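Local coordinates for protein sorbitol dehydrogenase (Gluconobacter oxydans, PDB 5ITG) that probably oxidises D-sorbitol to L-sorbose, using an NADP cofactor, as a member of the mannitol dehydrogenase family with a Rossmann-type nucleotide-binding domain, at residues Ala16-Ile21 with Tyr44-Leu49; Asp22-Gly27 with Asp54-Gly59. All coordinates share one frame; numbering follows the deposited sequence.

Contact 1: Ala16-Ile21 with Tyr44-Leu49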
loop_
_atom_site.group_PDB
_atom_site.type_symbol
_atom_site.label_atom_id
_atom_site.label_comp_id
_atom_site.label_asym_id
_atom_site.label_seq_id
_atom_site.Cartn_x
_atom_site.Cartn_y
_atom_site.Cartn_z
ATOM N N ALA A 16 23.400 -10.820 -7.449
ATOM C CA ALA A 16 22.927 -10.676 -8.817
ATOM C C ALA A 16 21.694 -11.547 -9.012
ATOM O O ALA A 16 21.377 -12.387 -8.169
ATOM C CB ALA A 16 24.022 -11.089 -9.792
ATOM N N PRO A 17 20.971 -11.352 -10.122
ATOM C CA PRO A 17 19.779 -12.168 -10.359
ATOM C C PRO A 17 20.129 -13.645 -10.231
ATOM O O PRO A 17 21.091 -14.110 -10.829
ATOM C CB PRO A 17 19.385 -11.781 -11.778
ATOM C CG PRO A 17 19.780 -10.336 -11.836
ATOM C CD PRO A 17 21.141 -10.346 -11.183
ATOM N N PRO A 18 19.357 -14.399 -9.436
ATOM C CA PRO A 18 19.605 -15.832 -9.239
ATOM C C PRO A 18 19.068 -16.716 -10.366
ATOM O O PRO A 18 18.381 -17.707 -10.113
ATOM C CB PRO A 18 18.907 -16.111 -7.916
ATOM C CG PRO A 18 17.692 -15.234 -8.018
ATOM C CD PRO A 18 18.277 -13.929 -8.549
ATOM N N TYR A 19 19.387 -16.356 -11.604
ATOM C CA TYR A 19 18.934 -17.108 -12.772
ATOM C C TYR A 19 19.611 -16.561 -14.023
ATOM O O TYR A 19 20.175 -15.471 -14.001
ATOM C CB TYR A 19 17.412 -16.989 -12.908
ATOM C CG TYR A 19 16.926 -15.557 -12.906
ATOM C CD1 TYR A 19 17.062 -14.750 -14.035
ATOM C CD2 TYR A 19 16.367 -14.996 -11.760
ATOM C CE1 TYR A 19 16.655 -13.425 -14.025
ATOM C CE2 TYR A 19 15.956 -13.667 -11.737
ATOM C CZ TYR A 19 16.102 -12.890 -12.872
ATOM O OH TYR A 19 15.694 -11.583 -12.858
ATOM N N ASP A 20 19.565 -17.321 -15.113
ATOM C CA ASP A 20 20.174 -16.871 -16.357
ATOM C C ASP A 20 19.267 -15.793 -16.938
ATOM O O ASP A 20 18.161 -16.084 -17.394
ATOM C CB ASP A 20 20.293 -18.033 -17.345
ATOM C CG ASP A 20 21.221 -17.716 -18.504
ATOM O OD1 ASP A 20 21.223 -16.553 -18.968
ATOM O OD2 ASP A 20 21.939 -18.635 -18.959
ATOM N N ILE A 21 19.734 -14.549 -16.923
ATOM C CA ILE A 21 18.945 -13.433 -17.428
ATOM C C ILE A 21 18.578 -13.594 -18.906
ATOM O O ILE A 21 17.592 -13.025 -19.376
ATOM C CB ILE A 21 19.693 -12.092 -17.230
ATOM C CG1 ILE A 21 18.807 -10.926 -17.678
ATOM C CG2 ILE A 21 21.004 -12.104 -18.008
ATOM C CD1 ILE A 21 19.508 -9.585 -17.676
ATOM N N TYR A 44 9.050 -10.372 -5.770
ATOM C CA TYR A 44 8.564 -11.749 -5.649
ATOM C C TYR A 44 8.803 -12.549 -6.928
ATOM O O TYR A 44 9.202 -13.717 -6.876
ATOM C CB TYR A 44 7.071 -11.765 -5.294
ATOM C CG TYR A 44 6.788 -11.406 -3.849
ATOM C CD1 TYR A 44 6.978 -12.338 -2.827
ATOM C CD2 TYR A 44 6.341 -10.128 -3.504
ATOM C CE1 TYR A 44 6.728 -12.010 -1.489
ATOM C CE2 TYR A 44 6.090 -9.785 -2.171
ATOM C CZ TYR A 44 6.285 -10.727 -1.171
ATOM O OH TYR A 44 6.044 -10.381 0.141
ATOM N N VAL A 45 8.569 -11.922 -8.078
ATOM C CA VAL A 45 8.776 -12.603 -9.346
ATOM C C VAL A 45 10.245 -12.994 -9.501
ATOM O O VAL A 45 10.564 -14.086 -9.987
ATOM C CB VAL A 45 8.335 -11.708 -10.527
ATOM C CG1 VAL A 45 8.789 -12.314 -11.851
ATOM C CG2 VAL A 45 6.813 -11.567 -10.513
ATOM N N GLU A 46 11.133 -12.105 -9.071
ATOM C CA GLU A 46 12.571 -12.336 -9.149
ATOM C C GLU A 46 12.959 -13.654 -8.475
ATOM O O GLU A 46 13.913 -14.315 -8.889
ATOM C CB GLU A 46 13.319 -11.184 -8.468
ATOM C CG GLU A 46 14.835 -11.293 -8.516
ATOM C CD GLU A 46 15.412 -10.759 -9.810
ATOM O OE1 GLU A 46 14.688 -10.757 -10.827
ATOM O OE2 GLU A 46 16.591 -10.348 -9.814
ATOM N N GLN A 47 12.205 -14.032 -7.447
ATOM C CA GLN A 47 12.482 -15.248 -6.689
ATOM C C GLN A 47 11.879 -16.540 -7.234
ATOM O O GLN A 47 12.140 -17.612 -6.698
ATOM C CB GLN A 47 12.040 -15.054 -5.242
ATOM C CG GLN A 47 12.719 -13.881 -4.555
ATOM C CD GLN A 47 12.067 -13.536 -3.234
ATOM O OE1 GLN A 47 12.112 -14.319 -2.282
ATOM N NE2 GLN A 47 11.442 -12.359 -3.170
ATOM N N ILE A 48 11.070 -16.454 -8.284
ATOM C CA ILE A 48 10.488 -17.660 -8.867
ATOM C C ILE A 48 10.897 -17.818 -10.329
ATOM O O ILE A 48 10.517 -18.784 -10.989
ATOM C CB ILE A 48 8.937 -17.656 -8.764
ATOM C CG1 ILE A 48 8.361 -16.359 -9.336
ATOM C CG2 ILE A 48 8.513 -17.830 -7.312
ATOM C CD1 ILE A 48 8.433 -16.256 -10.849
ATOM N N LEU A 49 11.685 -16.869 -10.827
ATOM C CA LEU A 49 12.137 -16.893 -12.212
ATOM C C LEU A 49 13.097 -18.059 -12.473
ATOM O O LEU A 49 13.252 -18.510 -13.610
ATOM C CB LEU A 49 12.814 -15.562 -12.548
ATOM C CG LEU A 49 12.309 -14.801 -13.777
ATOM C CD1 LEU A 49 10.791 -14.834 -13.845
ATOM C CD2 LEU A 49 12.810 -13.366 -13.712
#
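Leu49 lays its CD2 methyl over one face of the Tyr19 ring, 3.9 Å from the ring centroid and 29° off the normal, a CH-pi contact. It packs the loop between strands 14-15 and 26-31 against the C-terminal part of helix 41-46, a helix of the Rossmann-fold domain. CB of Leu49 also meets the ring, 3.7 Å from Tyr19 CD2, so the leucine covers this face from the CD2-CE2 side to CZ. On the opposite face Pro17 CB sits near the rim, and the tyrosine is held between a residue of its own loop and Leu49. Pro18, centre of an inverse gamma turn, reverses the chain just ahead of Tyr19.

The polar end of the ring faces Glu46. With CG anti to the backbone N (chi1 -178°) and a bend at chi2 (84°), the glutamate chain brings its carboxylate to the edge of the tyrosine, where OE1 lies in the ring plane. Tyr19 OH donates a hydrogen bond to Glu46 OE1; the modelled separation of 2.4 Å is very short, and its exact value is doubtful. Ring and carboxylate stand almost perpendicular. The other oxygen, OE2, receives the backbone N-H of Gly99, which helps to fix the rotation of this buried acid, and the two donors are likely to stabilise its negative charge. With an alanine at Tyr19, a gap would probably open between Pro17 and Leu49, and Glu46 OE1 would lose its phenolic donor. The two prolines add van der Waals contacts to the glutamate's oxygens: Pro17 CB lies 3.7 Å from the carboxylate atom Glu46 OE2, while Pro18 CG comes to 4.0 Å from the backbone oxygen Glu46 O.

Contact 2: Asp22-Gly27 with Asp54-Gly59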
loop_
_atom_site.group_PDB
_atom_site.type_symbol
_atom_site.label_atom_id
_atom_site.label_comp_id
_atom_site.label_asym_id
_atom_site.label_seq_id
_atom_site.Cartn_x
_atom_site.Cartn_y
_atom_site.Cartn_z
ATOM N N ASP A 22 19.365 -14.379 -19.635
ATOM C CA ASP A 22 19.106 -14.592 -21.057
ATOM C C ASP A 22 18.033 -15.646 -21.304
ATOM O O ASP A 22 17.479 -15.729 -22.398
ATOM C CB ASP A 22 20.391 -15.014 -21.776
ATOM C CG ASP A 22 21.518 -14.019 -21.588
ATOM O OD1 ASP A 22 21.316 -12.821 -21.892
ATOM O OD2 ASP A 22 22.608 -14.440 -21.141
ATOM N N GLY A 23 17.738 -16.445 -20.285
ATOM C CA GLY A 23 16.744 -17.492 -20.442
ATOM C C GLY A 23 15.305 -17.134 -20.116
ATOM O O GLY A 23 14.389 -17.856 -20.508
ATOM N N ILE A 24 15.087 -16.028 -19.413
ATOM C CA ILE A 24 13.728 -15.649 -19.054
ATOM C C ILE A 24 12.964 -14.972 -20.188
ATOM O O ILE A 24 13.540 -14.238 -20.994
ATOM C CB ILE A 24 13.714 -14.735 -17.799
ATOM C CG1 ILE A 24 14.424 -13.409 -18.086
ATOM C CG2 ILE A 24 14.399 -15.450 -16.646
ATOM C CD1 ILE A 24 14.399 -12.431 -16.917
ATOM N N LYS A 25 11.661 -15.237 -20.240
ATOM C CA LYS A 25 10.775 -14.670 -21.252
ATOM C C LYS A 25 9.572 -13.987 -20.590
ATOM O O LYS A 25 9.095 -14.430 -19.544
ATOM C CB LYS A 25 10.291 -15.775 -22.196
ATOM C CG LYS A 25 11.413 -16.431 -23.000
ATOM C CD LYS A 25 10.900 -17.609 -23.816
ATOM C CE LYS A 25 11.971 -18.131 -24.778
ATOM N NZ LYS A 25 13.195 -18.626 -24.084
ATOM N N PRO A 26 9.059 -12.908 -21.205
ATOM C CA PRO A 26 7.913 -12.129 -20.709
ATOM C C PRO A 26 6.610 -12.909 -20.493
ATOM O O PRO A 26 6.164 -13.659 -21.365
ATOM C CB PRO A 26 7.749 -11.041 -21.770
ATOM C CG PRO A 26 9.143 -10.874 -22.310
ATOM C CD PRO A 26 9.597 -12.307 -22.439
ATOM N N GLY A 27 6.004 -12.716 -19.322
ATOM C CA GLY A 27 4.751 -13.376 -19.003
ATOM C C GLY A 27 3.783 -12.405 -18.347
ATOM O O GLY A 27 2.594 -12.695 -18.182
ATOM N N ASP A 54 9.373 -18.142 -17.605
ATOM C CA ASP A 54 8.476 -17.474 -18.544
ATOM C C ASP A 54 7.610 -16.392 -17.918
ATOM O O ASP A 54 6.531 -16.079 -18.418
ATOM C CB ASP A 54 7.591 -18.504 -19.252
ATOM C CG ASP A 54 8.371 -19.369 -20.226
ATOM O OD1 ASP A 54 9.062 -18.803 -21.099
ATOM O OD2 ASP A 54 8.295 -20.610 -20.123
ATOM N N TRP A 55 8.098 -15.798 -16.836
ATOM C CA TRP A 55 7.337 -14.758 -16.165
ATOM C C TRP A 55 8.059 -13.428 -16.046
ATOM O O TRP A 55 7.865 -12.693 -15.073
ATOM C CB TRP A 55 6.901 -15.250 -14.787
ATOM C CG TRP A 55 5.945 -16.405 -14.873
ATOM C CD1 TRP A 55 6.220 -17.722 -14.637
ATOM C CD2 TRP A 55 4.561 -16.341 -15.229
ATOM N NE1 TRP A 55 5.090 -18.483 -14.819
ATOM C CE2 TRP A 55 4.057 -17.659 -15.184
ATOM C CE3 TRP A 55 3.697 -15.295 -15.581
ATOM C CZ2 TRP A 55 2.721 -17.961 -15.476
ATOM C CZ3 TRP A 55 2.369 -15.594 -15.867
ATOM C CH2 TRP A 55 1.894 -16.918 -15.814
ATOM N N ALA A 56 8.892 -13.115 -17.035
ATOM C CA ALA A 56 9.610 -11.847 -17.036
ATOM C C ALA A 56 8.550 -10.766 -17.116
ATOM O O ALA A 56 7.419 -11.035 -17.520
ATOM C CB ALA A 56 10.542 -11.756 -18.241
ATOM N N ILE A 57 8.912 -9.543 -16.748
ATOM C CA ILE A 57 7.951 -8.445 -16.765
ATOM C C ILE A 57 8.276 -7.368 -17.796
ATOM O O ILE A 57 9.413 -6.934 -17.907
ATOM C CB ILE A 57 7.875 -7.752 -15.377
ATOM C CG1 ILE A 57 7.507 -8.768 -14.290
ATOM C CG2 ILE A 57 6.838 -6.646 -15.407
ATOM C CD1 ILE A 57 7.660 -8.214 -12.868
ATOM N N VAL A 58 7.263 -6.943 -18.544
ATOM C CA VAL A 58 7.424 -5.876 -19.524
ATOM C C VAL A 58 6.731 -4.673 -18.891
ATOM O O VAL A 58 5.518 -4.691 -18.703
ATOM C CB VAL A 58 6.716 -6.197 -20.860
ATOM C CG1 VAL A 58 6.870 -5.025 -21.814
ATOM C CG2 VAL A 58 7.294 -7.463 -21.473
ATOM N N GLY A 59 7.494 -3.640 -18.556
ATOM C CA GLY A 59 6.902 -2.471 -17.928
ATOM C C GLY A 59 6.402 -1.423 -18.902
ATOM O O GLY A 59 7.004 -1.204 -19.956
#
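Ala56 meets the chain of Lys25, Pro26 and Gly27 with both its backbone and its methyl group, and has more surface buried than any other residue of the contact. It illustrates how one residue can join two parallel strands. Its N-H goes back to Lys25 O (Ala56 N to Lys25 O 2.8 Å), while its own carbonyl receives Gly27 N (Ala56 O to Gly27 N 2.8 Å) along a nearly straight N-H...O path of 172°. These two bonds straddle Pro26, which has no N-H to offer and forms the parallel bridge partner of Ala56; its CA-H adds a contact to Ala56 O. The methyl of Ala56 tucks against the Lys25 carbonyl, Ala56 CB to Lys25 O 3.3 Å, and touches Ile24 CD1.

Asp54, next in buried surface, lies just ahead of strand 56-61. Its side chain runs alongside that of Lys25, both pointing the same way, with OD1 3.4 Å from Lys25 CB. The charged ends do not meet: Lys25 NZ stays 5.1 Å from Asp54 OD1, leaving at most a long-range attraction. Gly27 CA makes a C-H...O contact to Asp54 O at 3.3 Å; a side chain at this glycine would run into Asp54 O and the Trp55 ring. Further along, Pro26 CB packs on Val58 CG2 at 3.6 Å.

Strand 26-31 thus pairs in parallel with strand 56-61, helices 35-39 and 41-46 forming the connection of a beta-alpha-beta crossover. Strand 125-128 lies on the other side of 26-31, and strand 93-106 on the other side of 56-61.

Along the chain the segments alternate: 16-21 and 22-27 run on from one another, then come 44-49 and 54-59, so each contact pairs an early piece with a later one. Their centres are 10 Å apart, near the start of two neighbouring parallel strands of the mixed sheet and far from the centre of the chain. Contact 1 ties the incoming loop to the end of helix 41-46, and contact 2 starts the pairing of the strands that precede and follow that helix in the chain. Ile24 and Leu49 join them, Ile24 CG2 lying 3.6 Å from Leu49 CG. Together they pack loop, helix and sheet against one another where the first beta-alpha-beta unit of the Rossmann fold begins.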